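Local coordinates for penicillin binding protein 2X (Streptococcus thermophilus, PDB 5U47) that probably acts as a transpeptidase that cross-links peptidoglycan strands in septal wall synthesis and is the kind of enzyme beta-lactams inactivate, at residues 25-30 against 188-193; 135-140 against 204-209; 228-233 against 559-564; 495-500 against 565-570. The protein carries 1 engineered substitution. All coordinates share one frame; numbering follows the deposited sequence.

Near the N terminus, contact 1 closes the first long loop by pairing strand 26-28 with strand 189-192. Contact 2 opens inside that loop, on strand 134-143, and closes after it, at 204-209, so the two cross, touching where Tyr193 meets Glu137 and Glu206. All four segments lie in the dimerisation region. Contact 3 opens on helix 224-241 and closes 326 residues later on helix 558-572. Contact 4 starts inside this span, at 495-500, and ends just beyond it, a second crossing. Together they tie helix 558-572 to helix 224-241 and to the loop before strand 503-510 in the transpeptidase domain. The pairs do not touch: contacts 1 and 3 have centres about 47 Å apart.

Contact 1: residues 25-30 against 188-193; sequences KTIVAA and DGEAIY
The aromatic ring of Tyr193 is approached obliquely by Thr26, the two side chains crossing at about a right angle. Thr26 OG1 lies 3.4 Å from Tyr193 CD1, and Thr26 CG2 is 3.5 Å from Tyr193 CE1, so both branches rest along the same CD1-CE1 bond. The phenol oxygen reaches past them to a hydrogen bond with Glu137, and a water joins it to Ile27 O. Two carboxylates flank the other side chains. That of Glu190 is folded back by a bend at chi2 (78°), which brings Glu190 OE1 to 3.2 Å from Lys25 CB; the contact is with the aliphatic root of the lysine, because Lys25 NZ stays 5.8 Å from Glu190 OE1 and forms no salt bridge. A water donates to OE1 instead. Asp188 OD2 sits 3.4 Å from Ile27 CG2, while OD1 receives a weak bond from Ala30 N.

Four backbone hydrogen bonds hold the segments together, among them Thr26 N to Ala191 O at 2.9 Å and Gly189 N to Val28 O at 2.7 Å. Val28 N instead meets Gly189 O from 71° above the carbonyl plane, a departure from regular geometry. Val28 CG2 packs on Ala191 CB at 3.6 Å, on the sheet face that also bears Thr26; Ile27 and Glu190, a non-hydrogen-bonded pair, point to the other face. The register is that of an antiparallel ladder, strongly twisted with 135° between the short strand axes; strand 26-28 is an outer strand, and 189-192 the middle one, of a three-stranded antiparallel sheet completed by 207-210 in the dimerisation region.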
loop_
_atom_site.group_PDB
_atom_site.type_symbol
_atom_site.label_atom_id
_atom_site.label_comp_id
_atom_site.label_asym_id
_atom_site.label_seq_id
_atom_site.Cartn_x
_atom_site.Cartn_y
_atom_site.Cartn_z
ATOM N N LYS A 25 27.380 24.811 13.235
ATOM C CA LYS A 25 26.895 24.292 11.959
ATOM C C LYS A 25 25.369 24.342 11.819
ATOM O O LYS A 25 24.639 24.437 12.807
ATOM C CB LYS A 25 27.331 22.832 11.812
ATOM C CG LYS A 25 28.838 22.585 11.865
ATOM C CD LYS A 25 29.532 23.055 10.603
ATOM C CE LYS A 25 31.021 22.760 10.647
ATOM N NZ LYS A 25 31.334 21.308 10.822
ATOM N N THR A 26 24.916 24.255 10.569
ATOM C CA THR A 26 23.502 24.219 10.217
ATOM C C THR A 26 23.313 23.045 9.269
ATOM O O THR A 26 24.086 22.876 8.334
ATOM C CB THR A 26 23.060 25.499 9.485
ATOM O OG1 THR A 26 23.356 26.637 10.295
ATOM C CG2 THR A 26 21.561 25.474 9.161
ATOM N N ILE A 27 22.289 22.242 9.524
ATOM C CA ILE A 27 21.981 21.099 8.690
ATOM C C ILE A 27 21.564 21.553 7.286
ATOM O O ILE A 27 20.887 22.576 7.123
ATOM C CB ILE A 27 20.844 20.255 9.322
ATOM C CG1 ILE A 27 21.304 19.655 10.659
ATOM C CG2 ILE A 27 20.382 19.141 8.373
ATOM C CD1 ILE A 27 20.185 19.029 11.470
ATOM N N VAL A 28 22.022 20.803 6.286
ATOM C CA VAL A 28 21.648 21.010 4.888
ATOM C C VAL A 28 20.900 19.726 4.511
ATOM O O VAL A 28 21.480 18.637 4.475
ATOM C CB VAL A 28 22.873 21.253 3.977
ATOM C CG1 VAL A 28 22.460 21.394 2.520
ATOM C CG2 VAL A 28 23.605 22.508 4.407
ATOM N N ALA A 29 19.598 19.844 4.305
ATOM C CA ALA A 29 18.783 18.694 3.981
ATOM C C ALA A 29 19.202 18.098 2.654
ATOM O O ALA A 29 19.471 18.811 1.700
ATOM C CB ALA A 29 17.311 19.085 3.927
ATOM N N ALA A 30 19.288 16.786 2.616
ATOM C CA ALA A 30 19.599 16.077 1.390
ATOM C C ALA A 30 18.372 16.088 0.469
ATOM O O ALA A 30 17.233 16.274 0.922
ATOM C CB ALA A 30 19.978 14.638 1.712
ATOM N N ASP A 188 21.890 13.920 5.633
ATOM C CA ASP A 188 22.033 15.358 5.661
ATOM C C ASP A 188 23.473 15.857 5.530
ATOM O O ASP A 188 24.430 15.173 5.889
ATOM C CB ASP A 188 21.424 15.919 6.934
ATOM C CG ASP A 188 19.913 15.824 6.950
ATOM O OD1 ASP A 188 19.276 15.721 5.859
ATOM O OD2 ASP A 188 19.352 15.870 8.065
ATOM N N GLY A 189 23.585 17.050 4.951
ATOM C CA GLY A 189 24.841 17.745 4.778
ATOM C C GLY A 189 25.011 18.720 5.923
ATOM O O GLY A 189 24.226 18.721 6.865
ATOM N N GLU A 190 26.012 19.579 5.822
ATOM C CA GLU A 190 26.309 20.509 6.883
ATOM C C GLU A 190 26.896 21.758 6.249
ATOM O O GLU A 190 27.596 21.670 5.238
ATOM C CB GLU A 190 27.344 19.859 7.811
ATOM C CG GLU A 190 27.278 20.285 9.262
ATOM C CD GLU A 190 26.146 19.619 10.035
ATOM O OE1 GLU A 190 25.683 20.201 11.041
ATOM O OE2 GLU A 190 25.719 18.511 9.660
ATOM N N ALA A 191 26.597 22.917 6.818
ATOM C CA ALA A 191 27.158 24.161 6.320
ATOM C C ALA A 191 27.346 25.172 7.434
ATOM O O ALA A 191 26.729 25.082 8.503
ATOM C CB ALA A 191 26.272 24.749 5.238
ATOM N N ILE A 192 28.223 26.128 7.175
ATOM C CA ILE A 192 28.472 27.222 8.083
ATOM C C ILE A 192 27.820 28.438 7.443
ATOM O O ILE A 192 28.218 28.871 6.365
ATOM C CB ILE A 192 29.981 27.492 8.285
ATOM C CG1 ILE A 192 30.664 26.245 8.843
ATOM C CG2 ILE A 192 30.186 28.679 9.212
ATOM C CD1 ILE A 192 32.170 26.360 8.949
ATOM N N TYR A 193 26.793 28.955 8.090
ATOM C CA TYR A 193 26.155 30.179 7.625
ATOM C C TYR A 193 26.820 31.299 8.348
ATOM O O TYR A 193 27.290 31.111 9.451
ATOM C CB TYR A 193 24.680 30.215 8.013
ATOM C CG TYR A 193 23.766 29.385 7.175
ATOM C CD1 TYR A 193 23.828 27.995 7.194
ATOM C CD2 TYR A 193 22.787 29.987 6.386
ATOM C CE1 TYR A 193 22.960 27.229 6.423
ATOM C CE2 TYR A 193 21.905 29.231 5.636
ATOM C CZ TYR A 193 22.004 27.855 5.649
ATOM O OH TYR A 193 21.140 27.115 4.884
HETATM O O HOH W 1 24.178 21.056 13.002
HETATM O O HOH W 2 25.845 27.868 10.412
HETATM O O HOH W 3 19.703 24.614 5.807
#

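Contact 2: residues 135-140 against 204-209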
loop_
_atom_site.group_PDB
_atom_site.type_symbol
_atom_site.label_atom_id
_atom_site.label_comp_id
_atom_site.label_asym_id
_atom_site.label_seq_id
_atom_site.Cartn_x
_atom_site.Cartn_y
_atom_site.Cartn_z
ATOM N N ALA A 135 21.708 37.693 -2.332
ATOM C CA ALA A 135 21.895 36.264 -2.107
ATOM C C ALA A 135 20.595 35.505 -2.245
ATOM O O ALA A 135 19.511 36.092 -2.205
ATOM C CB ALA A 135 22.525 36.029 -0.736
ATOM N N PHE A 136 20.704 34.189 -2.399
ATOM C CA PHE A 136 19.525 33.339 -2.582
ATOM C C PHE A 136 19.560 32.130 -1.657
ATOM O O PHE A 136 20.606 31.483 -1.531
ATOM C CB PHE A 136 19.445 32.875 -4.030
ATOM C CG PHE A 136 19.275 33.998 -5.020
ATOM C CD1 PHE A 136 18.011 34.438 -5.380
ATOM C CD2 PHE A 136 20.384 34.613 -5.595
ATOM C CE1 PHE A 136 17.846 35.468 -6.299
ATOM C CE2 PHE A 136 20.229 35.646 -6.511
ATOM C CZ PHE A 136 18.957 36.069 -6.865
ATOM N N GLU A 137 18.429 31.850 -0.997
ATOM C CA GLU A 137 18.303 30.675 -0.127
ATOM C C GLU A 137 17.326 29.711 -0.798
ATOM O O GLU A 137 16.230 30.107 -1.241
ATOM C CB GLU A 137 17.828 31.043 1.291
ATOM C CG GLU A 137 17.788 29.890 2.332
ATOM C CD GLU A 137 19.164 29.359 2.800
ATOM O OE1 GLU A 137 20.209 29.921 2.401
ATOM O OE2 GLU A 137 19.204 28.358 3.583
ATOM N N ALA A 138 17.753 28.458 -0.892
ATOM C CA ALA A 138 16.953 27.400 -1.485
ATOM C C ALA A 138 15.847 26.963 -0.535
ATOM O O ALA A 138 16.060 26.849 0.672
ATOM C CB ALA A 138 17.828 26.208 -1.832
ATOM N N THR A 139 14.659 26.755 -1.093
ATOM C CA THR A 139 13.521 26.244 -0.345
ATOM C C THR A 139 12.968 25.093 -1.185
ATOM O O THR A 139 12.634 25.265 -2.365
ATOM C CB THR A 139 12.437 27.304 -0.093
ATOM O OG1 THR A 139 11.971 27.815 -1.344
ATOM C CG2 THR A 139 12.979 28.437 0.755
ATOM N N THR A 140 12.870 23.926 -0.569
ATOM C CA THR A 140 12.432 22.739 -1.264
ATOM C C THR A 140 11.003 22.392 -0.924
ATOM O O THR A 140 10.621 22.417 0.250
ATOM C CB THR A 140 13.345 21.565 -0.881
ATOM O OG1 THR A 140 14.681 21.895 -1.244
ATOM C CG2 THR A 140 12.953 20.314 -1.592
ATOM N N GLY A 204 21.430 32.614 2.565
ATOM C CA GLY A 204 22.082 32.662 1.257
ATOM C C GLY A 204 23.599 32.781 1.254
ATOM O O GLY A 204 24.211 32.745 0.189
ATOM N N THR A 205 24.201 32.870 2.440
ATOM C CA THR A 205 25.650 33.056 2.597
ATOM C C THR A 205 26.475 31.788 2.821
ATOM O O THR A 205 27.701 31.861 2.864
ATOM C CB THR A 205 25.923 33.963 3.820
ATOM O OG1 THR A 205 25.347 33.367 5.002
ATOM C CG2 THR A 205 25.345 35.332 3.596
ATOM N N GLU A 206 25.784 30.664 3.019
ATOM C CA GLU A 206 26.384 29.332 3.282
ATOM C C GLU A 206 27.638 28.936 2.565
ATOM O O GLU A 206 27.829 29.242 1.388
ATOM C CB GLU A 206 25.428 28.171 2.889
ATOM C CG GLU A 206 24.034 28.259 3.400
ATOM C CD GLU A 206 23.186 29.206 2.585
ATOM O OE1 GLU A 206 22.662 28.788 1.536
ATOM O OE2 GLU A 206 23.034 30.363 3.021
ATOM N N THR A 207 28.446 28.174 3.293
ATOM C CA THR A 207 29.603 27.510 2.759
ATOM C C THR A 207 29.358 26.073 3.196
ATOM O O THR A 207 29.353 25.783 4.384
ATOM C CB THR A 207 30.929 28.012 3.362
ATOM O OG1 THR A 207 31.154 29.370 2.976
ATOM C CG2 THR A 207 32.097 27.149 2.874
ATOM N N ILE A 208 29.102 25.194 2.236
ATOM C CA ILE A 208 28.876 23.783 2.524
ATOM C C ILE A 208 30.193 23.177 2.990
ATOM O O ILE A 208 31.236 23.405 2.380
ATOM C CB ILE A 208 28.303 23.044 1.298
ATOM C CG1 ILE A 208 26.879 23.574 1.026
ATOM C CG2 ILE A 208 28.298 21.538 1.529
ATOM C CD1 ILE A 208 26.227 23.067 -0.247
ATOM N N THR A 209 30.142 22.447 4.098
ATOM C CA THR A 209 31.332 21.803 4.652
ATOM C C THR A 209 31.254 20.286 4.539
ATOM O O THR A 209 32.292 19.600 4.505
ATOM C CB THR A 209 31.554 22.217 6.108
ATOM O OG1 THR A 209 30.415 21.868 6.900
ATOM C CG2 THR A 209 31.789 23.711 6.184
HETATM O O HOH W 4 22.481 29.533 -0.843
HETATM O O HOH W 5 23.149 33.094 -2.924
HETATM O O HOH W 6 20.419 27.708 -0.165
#
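Glu137 and Glu206 direct their carboxylates at each other, the planes turned 76° apart. One oxygen does the touching: Glu137 OE1 is 2.8 Å from Glu206 OE1 and 2.9 Å from Glu206 OE2, nearly equidistant from both oxygens of its partner and well out of their plane. Glu137 arrives there with CG anti to the main-chain N and a bend at chi2 (70°), which carries the acid off strand 134-143 to the loop ahead of strand 207-210.

The same Glu137 OE1 accepts a hydrogen bond from Gly204 N, 3.0 Å away, the donor standing 36° out of the carboxylate plane. Gly204 also lays its CA 3.4 Å from Phe136 O, and Ala135 CB faces Gly204 O at 3.8 Å. The other oxygen of Glu137 is held by the hydroxyl of Tyr193.

Waters complete the link: one donates to both Phe136 O and Glu206 OE1, and another accepts from Ala138 N and donates to Glu206 OE1, bridging loop to strand without direct backbone pairing. Two acidic groups this close should disfavour being charged together, so the pKa of at least one is probably raised, with the Gly204 N-H and the waters offsetting part of the negative charge.

Contact 3: residues 228-233 against 559-564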
loop_
_atom_site.group_PDB
_atom_site.type_symbol
_atom_site.label_atom_id
_atom_site.label_comp_id
_atom_site.label_asym_id
_atom_site.label_seq_id
_atom_site.Cartn_x
_atom_site.Cartn_y
_atom_site.Cartn_z
ATOM N N THR A 228 -4.453 6.144 -13.667
ATOM C CA THR A 228 -5.163 7.325 -14.203
ATOM C C THR A 228 -6.546 6.933 -14.674
ATOM O O THR A 228 -7.535 7.597 -14.373
ATOM C CB THR A 228 -4.335 8.007 -15.331
ATOM O OG1 THR A 228 -3.101 8.461 -14.772
ATOM C CG2 THR A 228 -5.052 9.212 -15.939
ATOM N N PHE A 229 -6.616 5.806 -15.356
ATOM C CA PHE A 229 -7.870 5.288 -15.857
ATOM C C PHE A 229 -8.787 4.875 -14.705
ATOM O O PHE A 229 -9.984 5.157 -14.741
ATOM C CB PHE A 229 -7.576 4.116 -16.789
ATOM C CG PHE A 229 -8.740 3.647 -17.554
ATOM C CD1 PHE A 229 -9.035 4.193 -18.788
ATOM C CD2 PHE A 229 -9.532 2.634 -17.063
ATOM C CE1 PHE A 229 -10.123 3.747 -19.509
ATOM C CE2 PHE A 229 -10.615 2.187 -17.767
ATOM C CZ PHE A 229 -10.922 2.745 -18.993
ATOM N N LEU A 230 -8.225 4.232 -13.670
ATOM C CA LEU A 230 -9.010 3.838 -12.500
ATOM C C LEU A 230 -9.645 5.048 -11.785
ATOM O O LEU A 230 -10.803 4.972 -11.337
ATOM C CB LEU A 230 -8.143 3.061 -11.490
ATOM C CG LEU A 230 -8.808 2.697 -10.167
ATOM C CD1 LEU A 230 -10.011 1.817 -10.393
ATOM C CD2 LEU A 230 -7.830 2.015 -9.233
ATOM N N GLU A 231 -8.881 6.135 -11.649
ATOM C CA GLU A 231 -9.366 7.359 -10.968
ATOM C C GLU A 231 -10.611 7.909 -11.673
ATOM O O GLU A 231 -11.593 8.259 -11.036
ATOM C CB GLU A 231 -8.274 8.451 -10.899
ATOM C CG GLU A 231 -7.004 8.093 -10.108
ATOM C CD GLU A 231 -7.125 8.130 -8.573
ATOM O OE1 GLU A 231 -7.983 8.865 -8.052
ATOM O OE2 GLU A 231 -6.315 7.448 -7.873
ATOM N N THR A 232 -10.558 7.972 -12.992
ATOM C CA THR A 232 -11.687 8.438 -13.785
ATOM C C THR A 232 -12.913 7.552 -13.582
ATOM O O THR A 232 -14.006 8.059 -13.337
ATOM C CB THR A 232 -11.329 8.454 -15.275
ATOM O OG1 THR A 232 -10.155 9.241 -15.470
ATOM C CG2 THR A 232 -12.476 8.985 -16.112
ATOM N N GLN A 233 -12.741 6.237 -13.665
ATOM C CA GLN A 233 -13.885 5.330 -13.488
ATOM C C GLN A 233 -14.410 5.309 -12.071
ATOM O O GLN A 233 -15.606 5.140 -11.882
ATOM C CB GLN A 233 -13.579 3.907 -13.964
ATOM C CG GLN A 233 -13.211 3.860 -15.415
ATOM C CD GLN A 233 -14.269 4.510 -16.276
ATOM O OE1 GLN A 233 -13.969 5.437 -16.980
ATOM N NE2 GLN A 233 -15.542 4.063 -16.153
ATOM N N ALA A 559 -20.175 -2.573 -13.020
ATOM C CA ALA A 559 -19.703 -2.570 -14.405
ATOM C C ALA A 559 -19.010 -1.256 -14.749
ATOM O O ALA A 559 -18.159 -1.218 -15.622
ATOM C CB ALA A 559 -20.837 -2.817 -15.357
ATOM N N THR A 560 -19.406 -0.183 -14.071
ATOM C CA THR A 560 -18.820 1.125 -14.277
ATOM C C THR A 560 -17.320 1.151 -13.961
ATOM O O THR A 560 -16.544 1.816 -14.644
ATOM C CB THR A 560 -19.544 2.176 -13.390
ATOM O OG1 THR A 560 -20.939 2.187 -13.719
ATOM C CG2 THR A 560 -18.963 3.568 -13.590
ATOM N N VAL A 561 -16.911 0.392 -12.959
ATOM C CA VAL A 561 -15.523 0.425 -12.509
ATOM C C VAL A 561 -14.736 -0.847 -12.866
ATOM O O VAL A 561 -13.627 -0.747 -13.359
ATOM C CB VAL A 561 -15.452 0.818 -11.002
ATOM C CG1 VAL A 561 -16.142 -0.191 -10.118
ATOM C CG2 VAL A 561 -14.014 0.998 -10.557
ATOM N N VAL A 562 -15.319 -2.029 -12.699
ATOM C CA VAL A 562 -14.593 -3.257 -12.978
ATOM C C VAL A 562 -14.338 -3.499 -14.477
ATOM O O VAL A 562 -13.193 -3.682 -14.880
ATOM C CB VAL A 562 -15.295 -4.488 -12.363
ATOM C CG1 VAL A 562 -14.500 -5.764 -12.632
ATOM C CG2 VAL A 562 -15.489 -4.292 -10.870
ATOM N N ASN A 563 -15.382 -3.443 -15.295
ATOM C CA ASN A 563 -15.253 -3.783 -16.727
ATOM C C ASN A 563 -14.188 -2.994 -17.489
ATOM O O ASN A 563 -13.294 -3.597 -18.076
ATOM C CB ASN A 563 -16.623 -3.696 -17.484
ATOM C CG ASN A 563 -17.698 -4.594 -16.881
ATOM O OD1 ASN A 563 -17.625 -4.960 -15.720
ATOM N ND2 ASN A 563 -18.712 -4.934 -17.673
ATOM N N PRO A 564 -14.279 -1.652 -17.492
ATOM C CA PRO A 564 -13.286 -0.924 -18.286
ATOM C C PRO A 564 -11.859 -0.985 -17.722
ATOM O O PRO A 564 -10.903 -0.961 -18.486
ATOM C CB PRO A 564 -13.843 0.497 -18.337
ATOM C CG PRO A 564 -14.784 0.607 -17.196
ATOM C CD PRO A 564 -15.267 -0.754 -16.864
#
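Two nearly antiparallel helices, 224-241 and 558-572, lie together against strand 541-548 of the five-stranded sheet in the transpeptidase domain, consistent with the packing of the N- and C-terminal helices of the catalytic domain on one face of the sheet in penicillin-recognising enzymes. Their short segments run at 161° to each other with axes 9.4 Å apart. Near the sheet, Leu230 CD1 and Val561 CG2 meet obliquely at 4.1 Å, and both residues also pack on Met543.

One residue earlier, Phe229, its CG anti to the main-chain N (chi1 -170°), turns its ring to Pro564. Pro564 CB lies in the ring plane at the edge, 3.7 Å from Phe229 CE2, and Pro564 O is 3.2 Å from that same carbon. Gln233 bridges the interface at Thr560 and Pro564: its CB points at the facing helix, and the chain bends at chi2 so that the amide passes beside Pro564, with Gln233 NE2 3.7 Å from Pro564 CG.

That amide ends on Thr560 O, with Gln233 NE2 at 2.9 Å. The bond is nearly straight, 166° at the hydrogen, and lies in both the carbonyl plane and the amide plane. Pro564, four residues on from Thr560, has no N-H to give this carbonyl, and the helix is kinked here. Gln233 therefore supplies from the neighbouring helix a donor that the helix itself lacks.

Contact 4: residues 495-500 against 565-570; sequences IQVGNN and VLEEAM
Residues 495-500 form a loop without regular helix or strand; within it Val497 to Asn500 make a type II' beta turn, closed by Asn500 N to Val497 O at 3.0 Å. The turn stands against one side of the 565-570 part of helix 558-572, where Val497 and Glu567 are the nearest pair by CA. Gly498 takes the first corner with positive phi (55°), as that turn type requires. This is the loop leading into strand 503-510, the edge strand of the transpeptidase sheet, which carries a Lys-Ser-Gly sequence like the conserved motif of penicillin-binding proteins; the contact joins that loop to the C-terminal half of helix 558-572.

Val497 is the buried wedge. With CG1 anti to the main-chain N (chi1 -176°), its two methyls part over the helix: Val497 CG2 goes to Leu566 CB at 3.8 Å, and Val497 CG1 lies on Glu567 CG at 3.7 Å and reaches Met570 CG at 4.1 Å. The contacts thus follow Leu566 and Glu567, and Met570 about one turn on, on the face toward the loop. Val497 and Leu566 both also touch Val534 of strand 526-534, so the wedge is closed from the sheet side as well.

The Glu567 side chain runs counter to that of Val497 and stays straight past CG, taking its acid on to the turn. There Gly498 N donates to Glu567 OE2 at 2.7 Å along an almost straight line, 173° at the hydrogen, engaging the anti lone pair of that oxygen, away from OE1.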
loop_
_atom_site.group_PDB
_atom_site.type_symbol
_atom_site.label_atom_id
_atom_site.label_comp_id
_atom_site.label_asym_id
_atom_site.label_seq_id
_atom_site.Cartn_x
_atom_site.Cartn_y
_atom_site.Cartn_z
ATOM N N ILE A 495 -20.408 -8.162 -15.081
ATOM C CA ILE A 495 -18.973 -7.997 -15.287
ATOM C C ILE A 495 -18.503 -8.749 -16.531
ATOM O O ILE A 495 -18.603 -9.968 -16.617
ATOM C CB ILE A 495 -18.174 -8.372 -14.027
ATOM C CG1 ILE A 495 -18.558 -7.392 -12.905
ATOM C CG2 ILE A 495 -16.671 -8.265 -14.300
ATOM C CD1 ILE A 495 -17.906 -7.657 -11.568
ATOM N N GLN A 496 -18.003 -7.978 -17.495
ATOM C CA GLN A 496 -17.509 -8.509 -18.743
ATOM C C GLN A 496 -16.147 -7.898 -19.046
ATOM O O GLN A 496 -15.919 -6.722 -18.763
ATOM C CB GLN A 496 -18.495 -8.191 -19.879
ATOM C CG GLN A 496 -19.861 -8.848 -19.721
ATOM C CD GLN A 496 -20.812 -8.534 -20.857
ATOM O OE1 GLN A 496 -20.388 -8.308 -21.990
ATOM N NE2 GLN A 496 -22.101 -8.545 -20.569
ATOM N N VAL A 497 -15.243 -8.716 -19.585
ATOM C CA VAL A 497 -13.904 -8.278 -19.987
ATOM C C VAL A 497 -13.645 -8.924 -21.352
ATOM O O VAL A 497 -13.286 -10.106 -21.440
ATOM C CB VAL A 497 -12.843 -8.684 -18.946
ATOM C CG1 VAL A 497 -11.482 -8.134 -19.338
ATOM C CG2 VAL A 497 -13.228 -8.166 -17.563
ATOM N N GLY A 498 -13.883 -8.160 -22.423
ATOM C CA GLY A 498 -13.788 -8.710 -23.782
ATOM C C GLY A 498 -14.710 -9.926 -23.857
ATOM O O GLY A 498 -15.863 -9.856 -23.429
ATOM N N ASN A 499 -14.186 -11.036 -24.375
ATOM C CA ASN A 499 -14.943 -12.292 -24.480
ATOM C C ASN A 499 -14.454 -13.349 -23.467
ATOM O O ASN A 499 -14.728 -14.534 -23.623
ATOM C CB ASN A 499 -14.879 -12.832 -25.924
ATOM C CG ASN A 499 -13.452 -13.044 -26.422
ATOM O OD1 ASN A 499 -12.503 -13.096 -25.640
ATOM N ND2 ASN A 499 -13.301 -13.167 -27.729
ATOM N N ASN A 500 -13.748 -12.903 -22.428
ATOM C CA ASN A 500 -13.209 -13.816 -21.413
ATOM C C ASN A 500 -14.258 -14.259 -20.421
ATOM O O ASN A 500 -15.226 -13.535 -20.159
ATOM C CB ASN A 500 -12.133 -13.122 -20.559
ATOM C CG ASN A 500 -10.829 -12.931 -21.277
ATOM O OD1 ASN A 500 -10.442 -11.810 -21.605
ATOM N ND2 ASN A 500 -10.142 -14.021 -21.525
ATOM N N VAL A 565 -11.716 -1.083 -16.406
ATOM C CA VAL A 565 -10.383 -1.131 -15.788
ATOM C C VAL A 565 -9.705 -2.453 -16.102
ATOM O O VAL A 565 -8.552 -2.461 -16.536
ATOM C CB VAL A 565 -10.455 -0.848 -14.276
ATOM C CG1 VAL A 565 -9.072 -1.062 -13.607
ATOM C CG2 VAL A 565 -10.943 0.582 -14.068
ATOM N N LEU A 566 -10.409 -3.570 -15.930
ATOM C CA LEU A 566 -9.827 -4.871 -16.298
ATOM C C LEU A 566 -9.568 -5.000 -17.795
ATOM O O LEU A 566 -8.598 -5.653 -18.190
ATOM C CB LEU A 566 -10.677 -6.046 -15.800
ATOM C CG LEU A 566 -10.623 -6.260 -14.303
ATOM C CD1 LEU A 566 -11.471 -7.443 -13.916
ATOM C CD2 LEU A 566 -9.186 -6.460 -13.823
ATOM N N GLU A 567 -10.421 -4.401 -18.629
ATOM C CA GLU A 567 -10.187 -4.413 -20.074
ATOM C C GLU A 567 -8.938 -3.584 -20.399
ATOM O O GLU A 567 -8.136 -3.972 -21.251
ATOM C CB GLU A 567 -11.407 -3.925 -20.871
ATOM C CG GLU A 567 -12.482 -4.996 -20.978
ATOM C CD GLU A 567 -13.670 -4.599 -21.824
ATOM O OE1 GLU A 567 -13.867 -3.389 -22.093
ATOM O OE2 GLU A 567 -14.407 -5.519 -22.236
ATOM N N GLU A 568 -8.770 -2.458 -19.702
ATOM C CA GLU A 568 -7.589 -1.624 -19.910
ATOM C C GLU A 568 -6.350 -2.405 -19.496
ATOM O O GLU A 568 -5.358 -2.390 -20.204
ATOM C CB GLU A 568 -7.671 -0.317 -19.110
ATOM C CG GLU A 568 -6.583 0.704 -19.472
ATOM C CD GLU A 568 -6.705 1.262 -20.892
ATOM O OE1 GLU A 568 -7.769 1.088 -21.544
ATOM O OE2 GLU A 568 -5.727 1.885 -21.361
ATOM N N ALA A 569 -6.424 -3.106 -18.360
ATOM C CA ALA A 569 -5.294 -3.897 -17.874
ATOM C C ALA A 569 -4.885 -4.964 -18.879
ATOM O O ALA A 569 -3.686 -5.140 -19.169
ATOM C CB ALA A 569 -5.615 -4.551 -16.540
ATOM N N MET A 570 -5.885 -5.688 -19.387
ATOM C CA MET A 570 -5.633 -6.723 -20.394
ATOM C C MET A 570 -5.058 -6.130 -21.690
ATOM O O MET A 570 -4.168 -6.722 -22.293
ATOM C CB MET A 570 -6.901 -7.528 -20.696
ATOM C CG MET A 570 -7.371 -8.417 -19.558
ATOM S SD MET A 570 -6.245 -9.769 -19.136
ATOM C CE MET A 570 -6.415 -10.833 -20.556
#